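Local coordinates for protein putative glycoside hydrolase (Bacteroides ovatus, PDB 4ONZ) that is a putative glycoside hydrolase of the beta-fructosidase-like clan, a group characterised by a five-bladed beta-propeller fold, with its precise function not established, at residues 207-211 / 230-236; 12-16 / 284-288; 27-31 / 94-98. All coordinates share one frame; numbering follows the deposited sequence. Where two conformers were deposited one is given.

Interaction 1. Residues 207-211 / 230-236; sequences HAIYA and LMKIIQP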
loop_
_atom_site.group_PDB
_atom_site.type_symbol
_atom_site.label_atom_id
_atom_site.label_comp_id
_atom_site.label_asym_id
_atom_site.label_seq_id
_atom_site.Cartn_x
_atom_site.Cartn_y
_atom_site.Cartn_z
ATOM N N HIS A 207 -4.261 8.722 -9.355
ATOM C CA HIS A 207 -3.972 9.693 -10.415
ATOM C C HIS A 207 -3.339 10.991 -9.927
ATOM O O HIS A 207 -2.870 11.799 -10.727
ATOM C CB HIS A 207 -5.235 10.021 -11.206
ATOM C CG HIS A 207 -5.792 8.849 -11.939
ATOM N ND1 HIS A 207 -5.473 8.569 -13.250
ATOM C CD2 HIS A 207 -6.637 7.871 -11.537
ATOM C CE1 HIS A 207 -6.106 7.471 -13.627
ATOM N NE2 HIS A 207 -6.816 7.026 -12.604
ATOM N N ALA A 208 -3.388 11.200 -8.623
ATOM C CA ALA A 208 -2.770 12.336 -7.974
ATOM C C ALA A 208 -2.612 11.933 -6.525
ATOM O O ALA A 208 -3.230 10.972 -6.086
ATOM C CB ALA A 208 -3.654 13.556 -8.076
ATOM N N ILE A 209 -1.789 12.658 -5.787
ATOM C CA ILE A 209 -1.656 12.419 -4.364
ATOM C C ILE A 209 -2.499 13.480 -3.663
ATOM O O ILE A 209 -2.254 14.682 -3.807
ATOM C CB ILE A 209 -0.205 12.517 -3.871
ATOM C CG1 ILE A 209 0.700 11.510 -4.594
ATOM C CG2 ILE A 209 -0.141 12.329 -2.352
ATOM C CD1 ILE A 209 0.421 10.056 -4.309
ATOM N N TYR A 210 -3.493 13.007 -2.922
ATOM C CA TYR A 210 -4.374 13.833 -2.125
ATOM C C TYR A 210 -4.096 13.560 -0.654
ATOM O O TYR A 210 -3.201 12.778 -0.314
ATOM C CB TYR A 210 -5.828 13.470 -2.390
ATOM C CG TYR A 210 -6.267 13.531 -3.833
ATOM C CD1 TYR A 210 -6.647 14.730 -4.407
ATOM C CD2 TYR A 210 -6.362 12.381 -4.605
ATOM C CE1 TYR A 210 -7.076 14.796 -5.718
ATOM C CE2 TYR A 210 -6.798 12.441 -5.921
ATOM C CZ TYR A 210 -7.158 13.655 -6.468
ATOM O OH TYR A 210 -7.592 13.740 -7.782
ATOM N N ALA A 211 -4.889 14.184 0.212
ATOM C CA ALA A 211 -4.774 13.997 1.643
ATOM C C ALA A 211 -6.150 13.906 2.288
ATOM O O ALA A 211 -7.166 14.285 1.691
ATOM C CB ALA A 211 -3.971 15.123 2.266
ATOM N N LEU A 230 -11.037 18.603 -4.512
ATOM C CA LEU A 230 -9.984 17.792 -3.892
ATOM C C LEU A 230 -8.645 18.461 -4.157
ATOM O O LEU A 230 -8.316 18.766 -5.310
ATOM C CB LEU A 230 -9.975 16.384 -4.479
ATOM C CG LEU A 230 -11.213 15.539 -4.203
ATOM C CD1 LEU A 230 -11.221 14.290 -5.076
ATOM C CD2 LEU A 230 -11.269 15.194 -2.722
HETATM N N MSE A 231 -7.867 18.674 -3.100
HETATM C CA MSE A 231 -6.574 19.325 -3.227
HETATM C C MSE A 231 -5.492 18.350 -3.610
HETATM O O MSE A 231 -5.189 17.422 -2.855
HETATM C CB MSE A 231 -6.192 19.953 -1.892
HETATM C CG MSE A 231 -4.855 20.668 -2.043
HETATM SE SE MSE A 231 -4.390 21.588 -0.377
HETATM C CE MSE A 231 -3.878 19.991 0.631
ATOM N N LYS A 232 -4.876 18.567 -4.773
ATOM C CA LYS A 232 -3.791 17.702 -5.240
ATOM C C LYS A 232 -2.464 18.226 -4.724
ATOM O O LYS A 232 -2.155 19.411 -4.875
ATOM C CB LYS A 232 -3.741 17.648 -6.765
ATOM C CG LYS A 232 -4.977 17.061 -7.404
ATOM C CD LYS A 232 -4.901 17.130 -8.915
ATOM C CE LYS A 232 -6.156 16.530 -9.517
ATOM N NZ LYS A 232 -6.111 16.498 -11.000
ATOM N N ILE A 233 -1.684 17.336 -4.122
ATOM C CA ILE A 233 -0.364 17.665 -3.612
ATOM C C ILE A 233 0.665 17.528 -4.731
ATOM O O ILE A 233 1.512 18.397 -4.895
ATOM C CB ILE A 233 -0.017 16.785 -2.408
ATOM C CG1 ILE A 233 -1.052 17.056 -1.304
ATOM C CG2 ILE A 233 1.395 17.090 -1.933
ATOM C CD1 ILE A 233 -0.861 16.235 -0.052
ATOM N N ILE A 234 0.622 16.401 -5.443
ATOM C CA ILE A 234 1.399 16.208 -6.667
ATOM C C ILE A 234 0.533 15.468 -7.672
ATOM O O ILE A 234 -0.514 14.904 -7.321
ATOM C CB ILE A 234 2.729 15.450 -6.490
ATOM C CG1 ILE A 234 2.510 14.049 -5.902
ATOM C CG2 ILE A 234 3.688 16.280 -5.647
ATOM C CD1 ILE A 234 3.702 13.145 -6.110
ATOM N N GLN A 235 0.966 15.509 -8.923
ATOM C CA GLN A 235 0.283 14.829 -10.004
ATOM C C GLN A 235 1.320 14.381 -11.029
ATOM O O GLN A 235 2.510 14.675 -10.882
ATOM C CB GLN A 235 -0.823 15.709 -10.599
ATOM C CG GLN A 235 -0.387 17.093 -11.023
ATOM C CD GLN A 235 -1.575 18.020 -11.172
ATOM O OE1 GLN A 235 -1.787 18.895 -10.342
ATOM N NE2 GLN A 235 -2.391 17.790 -12.194
ATOM N N PRO A 236 0.887 13.629 -12.043
ATOM C CA PRO A 236 1.831 13.110 -13.031
ATOM C C PRO A 236 2.566 14.163 -13.845
ATOM O O PRO A 236 2.047 15.260 -14.068
ATOM C CB PRO A 236 0.950 12.235 -13.919
ATOM C CG PRO A 236 -0.136 11.788 -13.008
ATOM C CD PRO A 236 -0.426 12.971 -12.154
HETATM O O HOH W 1 -4.030 14.345 -11.954
HETATM O O HOH W 2 -6.580 16.435 -0.715
#
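The ring of Tyr210 leans against residues 230-232: Leu230 CD1 lies over one face, the carbonyl oxygen of Met231 comes to the edge near the ring plane, and Lys232 CG approaches obliquely. Ring atom Tyr210 CE1 is 3.5 Å from Leu230 CB, while Tyr210 CD1 is 3.4 Å from Met231 O. The Leu230 side chain crosses the tyrosine at about a right angle, whereas the extended Lys232 chain runs beside it in the same direction and brings CE past the phenol oxygen. Elsewhere the ring stacks with Trp204. Tyr210 CG is anti to the carbonyl carbon (chi1 -56°), and this turn folds the ring back over the loop although CB itself points away from it.

Between the backbones, Ile209 is bound at both of its polar atoms. Ile233 N donates to Ile209 O at 2.7 Å, nearly in line with the carbonyl bond, and Ile209 N donates to Ile234 O at 3.0 Å from a position tilted 30° from the carbonyl plane. Beside these bonds the Ile209 and Ile234 side chains point the same way and press together tightly, CG1 of Ile209 lying 3.4 Å from CG1 of Ile234. Ala211 CB meets Ile233 CD1 beyond them.

Two waters complete the seam. One accepts from Lys232 NZ and donates to His207 O; the other accepts from Ala211 N and lies 2.7 Å from Met231 O, to which it probably donates. The residues leading into strand 210-214 are thereby joined to the loop that runs on to strand 245-255. Ile234 N is buried with no partner in the model, while two direct bonds hold the middle of the contact and water bridges its flanks.

Interaction 2. Residues 12-16 / 284-288; sequences NWVIG and GQLLL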
loop_
_atom_site.group_PDB
_atom_site.type_symbol
_atom_site.label_atom_id
_atom_site.label_comp_id
_atom_site.label_asym_id
_atom_site.label_seq_id
_atom_site.Cartn_x
_atom_site.Cartn_y
_atom_site.Cartn_z
ATOM N N ASN A 12 20.136 13.631 0.568
ATOM C CA ASN A 12 20.463 13.121 1.901
ATOM C C ASN A 12 19.207 12.645 2.655
ATOM O O ASN A 12 19.311 11.902 3.631
ATOM C CB ASN A 12 21.200 14.185 2.731
ATOM C CG ASN A 12 20.343 15.418 3.023
ATOM O OD1 ASN A 12 19.459 15.783 2.243
ATOM N ND2 ASN A 12 20.616 16.073 4.148
ATOM N N TRP A 13 18.033 13.078 2.185
ATOM C CA TRP A 13 16.745 12.742 2.797
ATOM C C TRP A 13 16.115 11.441 2.278
ATOM O O TRP A 13 15.155 10.935 2.865
ATOM C CB TRP A 13 15.750 13.888 2.561
ATOM C CG TRP A 13 15.450 14.160 1.105
ATOM C CD1 TRP A 13 16.074 15.062 0.290
ATOM C CD2 TRP A 13 14.451 13.519 0.299
ATOM N NE1 TRP A 13 15.525 15.021 -0.972
ATOM C CE2 TRP A 13 14.524 14.085 -0.990
ATOM C CE3 TRP A 13 13.496 12.526 0.547
ATOM C CZ2 TRP A 13 13.681 13.689 -2.031
ATOM C CZ3 TRP A 13 12.661 12.133 -0.489
ATOM C CH2 TRP A 13 12.761 12.713 -1.758
ATOM N N VAL A 14 16.649 10.907 1.187
ATOM C CA VAL A 14 16.087 9.724 0.543
ATOM C C VAL A 14 16.268 8.472 1.398
ATOM O O VAL A 14 17.330 8.249 1.955
ATOM C CB VAL A 14 16.719 9.518 -0.854
ATOM C CG1 VAL A 14 16.176 8.271 -1.525
ATOM C CG2 VAL A 14 16.461 10.735 -1.731
ATOM N N ILE A 15 15.215 7.674 1.520
ATOM C CA ILE A 15 15.296 6.441 2.290
ATOM C C ILE A 15 15.830 5.360 1.359
ATOM O O ILE A 15 15.298 5.142 0.262
ATOM C CB ILE A 15 13.946 6.033 2.898
ATOM C CG1 ILE A 15 13.404 7.159 3.782
ATOM C CG2 ILE A 15 14.105 4.753 3.711
ATOM C CD1 ILE A 15 12.037 6.907 4.358
ATOM N N GLY A 16 16.895 4.698 1.800
ATOM C CA GLY A 16 17.541 3.660 1.017
ATOM C C GLY A 16 19.052 3.674 1.214
ATOM O O GLY A 16 19.550 4.367 2.093
ATOM N N GLY A 284 9.060 6.212 -6.519
ATOM C CA GLY A 284 9.680 7.490 -6.211
ATOM C C GLY A 284 9.464 7.849 -4.763
ATOM O O GLY A 284 8.873 7.081 -4.003
ATOM N N GLN A 285 9.965 9.014 -4.375
ATOM C CA GLN A 285 9.791 9.521 -3.013
ATOM C C GLN A 285 9.488 11.005 -3.038
ATOM O O GLN A 285 10.019 11.746 -3.863
ATOM C CB GLN A 285 11.011 9.265 -2.135
ATOM C CG GLN A 285 11.237 7.812 -1.813
ATOM C CD GLN A 285 12.426 7.573 -0.898
ATOM O OE1 GLN A 285 12.788 8.416 -0.067
ATOM N NE2 GLN A 285 13.024 6.399 -1.028
ATOM N N LEU A 286 8.626 11.416 -2.118
ATOM C CA LEU A 286 8.210 12.790 -1.965
ATOM C C LEU A 286 8.558 13.186 -0.531
ATOM O O LEU A 286 8.236 12.452 0.407
ATOM C CB LEU A 286 6.701 12.879 -2.210
ATOM C CG LEU A 286 6.032 14.243 -2.326
ATOM C CD1 LEU A 286 6.629 15.034 -3.485
ATOM C CD2 LEU A 286 4.526 14.096 -2.504
ATOM N N LEU A 287 9.255 14.309 -0.372
ATOM C CA LEU A 287 9.602 14.846 0.935
ATOM C C LEU A 287 8.676 16.016 1.195
ATOM O O LEU A 287 8.661 16.987 0.429
ATOM C CB LEU A 287 11.053 15.339 0.982
ATOM C CG LEU A 287 11.495 15.873 2.357
ATOM C CD1 LEU A 287 11.559 14.744 3.378
ATOM C CD2 LEU A 287 12.829 16.592 2.283
ATOM N N LEU A 288 7.909 15.932 2.276
ATOM C CA LEU A 288 6.993 17.000 2.631
ATOM C C LEU A 288 7.385 17.603 3.960
ATOM O O LEU A 288 8.065 16.969 4.760
ATOM C CB LEU A 288 5.555 16.496 2.675
ATOM C CG LEU A 288 5.167 15.795 1.371
ATOM C CD1 LEU A 288 5.262 14.284 1.549
ATOM C CD2 LEU A 288 3.767 16.160 0.930
#
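Trp13 and Leu287 face each other across backbones that run in broadly opposite directions, with CA of Trp13 7.7 Å from CA of Leu287 and CA of Val14 7.2 Å from CA of Gln285. At that spacing side chains must bridge the gap. Gln285 does so with an extended chain whose amide imitates a neighbouring strand: OE1 accepts from Ile15 N at 3.0 Å, on a lone pair and almost straight (171° at the hydrogen), and NE2 donates to Ile15 O at 2.9 Å. That second acceptor lies in the amide plane, so the pair of bonds fixes the rotation of the amide.

The segment 284-288 ends strand 281-288, which lies between strands 258-266 and 296-299 in an antiparallel run consistent with one blade of a five-bladed propeller; the N-terminal loop lies against it.

Trp13 makes up most of the remaining contact. Its CG sits between the backbone N and the carbonyl carbon (chi1 62°), turning the indole toward the strand. Leu287 CB makes a CH-pi contact over one face, 3.8 Å from the centroid of the six-membered ring, and Val14 CG2 covers the opposite face. Gln285 O meets the ring edge at CH2 of Trp13, 3.6 Å away. The indole plane and the Gln285 amide are 72° apart. Asp298 takes the hydrogen bond from Trp13 NE1, and Val260 of strand 258-266 packs against Trp13, Ile15, Gln285 and Leu287.

Interaction 3. Residues 27-31 / 94-98; sequences VISPQ and EMKRL
Val27 and Ile28 pass Met95 and Arg97 without backbone pairing, the CA of Val27 lying 6.9 Å from that of Glu94. Arg97 carries the contact. It reaches end-on to one acceptor, NH2 and NH1 both donating to Ser29 O, at 2.9 Å and 3.0 Å respectively; both bonds are bent, as expected when two nitrogens share one oxygen lying near the guanidinium plane. Ile28 CG2 sits over the centre of one guanidinium face, 3.6 Å from Arg97 CZ. Against the opposite face the Gln31 amide is stacked, its plane 18° from that of the guanidinium. A water accepts from Arg97 NH1 and donates to Val27 O. Glu47 forms a salt bridge with Arg97 NH2 and Tyr67 OH bonds NE, so the group is held on several sides. Selenomethionine Met95, bent along its chain, lays CG 3.6 Å from Val27 O and 3.9 Å from Ile28 CG1.

Two successive residues, Val27 and Ile28, pair with the single Val345 opposite, a classic beta bulge that sets this loop against strand 344-350. Across the contact, strand 96-97 is one edge strand of its four-stranded sheet, next to strand 82-89, while Ile28 also packs on Val65 and Tyr67 of strand 62-70.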
loop_
_atom_site.group_PDB
_atom_site.type_symbol
_atom_site.label_atom_id
_atom_site.label_comp_id
_atom_site.label_asym_id
_atom_site.label_seq_id
_atom_site.Cartn_x
_atom_site.Cartn_y
_atom_site.Cartn_z
ATOM N N VAL A 27 9.208 -13.968 -2.550
ATOM C CA VAL A 27 8.951 -14.569 -1.234
ATOM C C VAL A 27 7.530 -15.151 -1.083
ATOM O O VAL A 27 7.308 -15.989 -0.218
ATOM C CB VAL A 27 9.283 -13.603 -0.066
ATOM C CG1 VAL A 27 10.780 -13.317 -0.030
ATOM C CG2 VAL A 27 8.497 -12.306 -0.141
ATOM N N ILE A 28 6.577 -14.702 -1.905
ATOM C CA ILE A 28 5.206 -15.231 -1.899
ATOM C C ILE A 28 4.750 -15.397 -3.349
ATOM O O ILE A 28 4.756 -14.442 -4.118
ATOM C CB ILE A 28 4.190 -14.314 -1.165
ATOM C CG1 ILE A 28 4.648 -14.002 0.264
ATOM C CG2 ILE A 28 2.806 -14.962 -1.129
ATOM C CD1 ILE A 28 3.753 -13.025 0.995
ATOM N N SER A 29 4.353 -16.617 -3.697
ATOM C CA SER A 29 3.899 -16.965 -5.043
ATOM C C SER A 29 2.545 -17.676 -4.967
ATOM O O SER A 29 2.184 -18.204 -3.915
ATOM C CB SER A 29 4.925 -17.880 -5.716
ATOM O OG SER A 29 6.162 -17.205 -5.903
ATOM N N PRO A 30 1.794 -17.685 -6.081
ATOM C CA PRO A 30 0.483 -18.334 -6.080
ATOM C C PRO A 30 0.535 -19.844 -5.844
ATOM O O PRO A 30 1.553 -20.494 -6.128
ATOM C CB PRO A 30 -0.107 -17.987 -7.467
ATOM C CG PRO A 30 1.011 -17.408 -8.262
ATOM C CD PRO A 30 2.008 -16.866 -7.287
ATOM N N GLN A 31 -0.566 -20.367 -5.312
ATOM C CA GLN A 31 -0.732 -21.776 -4.974
ATOM C C GLN A 31 -2.192 -22.154 -5.198
ATOM O O GLN A 31 -3.057 -21.287 -5.130
ATOM C CB GLN A 31 -0.444 -21.995 -3.492
ATOM C CG GLN A 31 0.946 -21.627 -3.022
ATOM C CD GLN A 31 1.107 -21.824 -1.528
ATOM O OE1 GLN A 31 0.129 -21.860 -0.778
ATOM N NE2 GLN A 31 2.344 -21.947 -1.087
ATOM N N GLU A 94 11.606 -15.762 4.975
ATOM C CA GLU A 94 10.808 -16.983 5.004
ATOM C C GLU A 94 9.381 -16.635 5.438
ATOM O O GLU A 94 9.175 -15.846 6.351
ATOM C CB GLU A 94 11.434 -18.031 5.924
ATOM C CG GLU A 94 12.842 -18.434 5.509
ATOM C CD GLU A 94 12.911 -18.963 4.085
ATOM O OE1 GLU A 94 11.953 -19.629 3.642
ATOM O OE2 GLU A 94 13.938 -18.727 3.415
HETATM N N MSE A 95 8.401 -17.213 4.745
HETATM C CA MSE A 95 6.993 -16.926 5.002
HETATM C C MSE A 95 6.206 -18.152 5.377
HETATM O O MSE A 95 6.304 -19.183 4.717
HETATM C CB MSE A 95 6.373 -16.367 3.724
HETATM C CG MSE A 95 7.008 -15.073 3.212
HETATM SE SE MSE A 95 6.490 -13.533 4.312
HETATM C CE MSE A 95 8.111 -12.448 4.136
ATOM N N LYS A 96 5.431 -18.051 6.455
ATOM C CA LYS A 96 4.530 -19.118 6.891
ATOM C C LYS A 96 3.131 -18.574 6.614
ATOM O O LYS A 96 2.710 -17.597 7.241
ATOM C CB LYS A 96 4.738 -19.418 8.373
ATOM C CG LYS A 96 3.842 -20.504 8.955
ATOM C CD LYS A 96 4.143 -20.705 10.437
ATOM C CE LYS A 96 3.107 -21.578 11.128
ATOM N NZ LYS A 96 2.963 -22.916 10.492
ATOM N N ARG A 97 2.422 -19.200 5.676
ATOM C CA ARG A 97 1.108 -18.727 5.239
ATOM C C ARG A 97 -0.069 -19.540 5.777
ATOM O O ARG A 97 0.063 -20.722 6.047
ATOM C CB ARG A 97 1.078 -18.731 3.708
ATOM C CG ARG A 97 2.104 -17.782 3.106
ATOM C CD ARG A 97 2.532 -18.174 1.704
ATOM N NE ARG A 97 1.470 -18.105 0.705
ATOM C CZ ARG A 97 1.668 -18.355 -0.591
ATOM N NH1 ARG A 97 2.882 -18.684 -1.046
ATOM N NH2 ARG A 97 0.663 -18.256 -1.445
ATOM N N LEU A 98 -1.216 -18.880 5.936
ATOM C CA LEU A 98 -2.445 -19.537 6.372
ATOM C C LEU A 98 -3.172 -20.041 5.134
ATOM O O LEU A 98 -3.135 -19.400 4.073
ATOM C CB LEU A 98 -3.362 -18.570 7.125
ATOM C CG LEU A 98 -2.847 -17.939 8.419
ATOM C CD1 LEU A 98 -3.878 -16.967 8.975
ATOM C CD2 LEU A 98 -2.484 -19.001 9.450
HETATM O O HOH W 3 5.502 -18.244 0.439
#

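In the fold
From the N terminus, residues 12-16 come first; their contact with 284-288 closes the longest loop, 267 residues, bringing the N-terminal loop onto strand 281-288, and interactions 1 and 3 both nest inside it. Interaction 3 opens next and is the first to close, joining the loop before strand 34-37 to strand 96-97, at one edge of the sheet that begins with strand 50-59. Interaction 1 follows in series, 18 residues intervening, and joins strand 210-214 to the loop before strand 245-255. Interactions 1 and 2 reach the same sheet and touch: Ile234 CD1 lies 3.8 Å from Leu286 CD2. Interaction 3 stands apart, its centre about 34 Å from that of interaction 1, across the chain's centre.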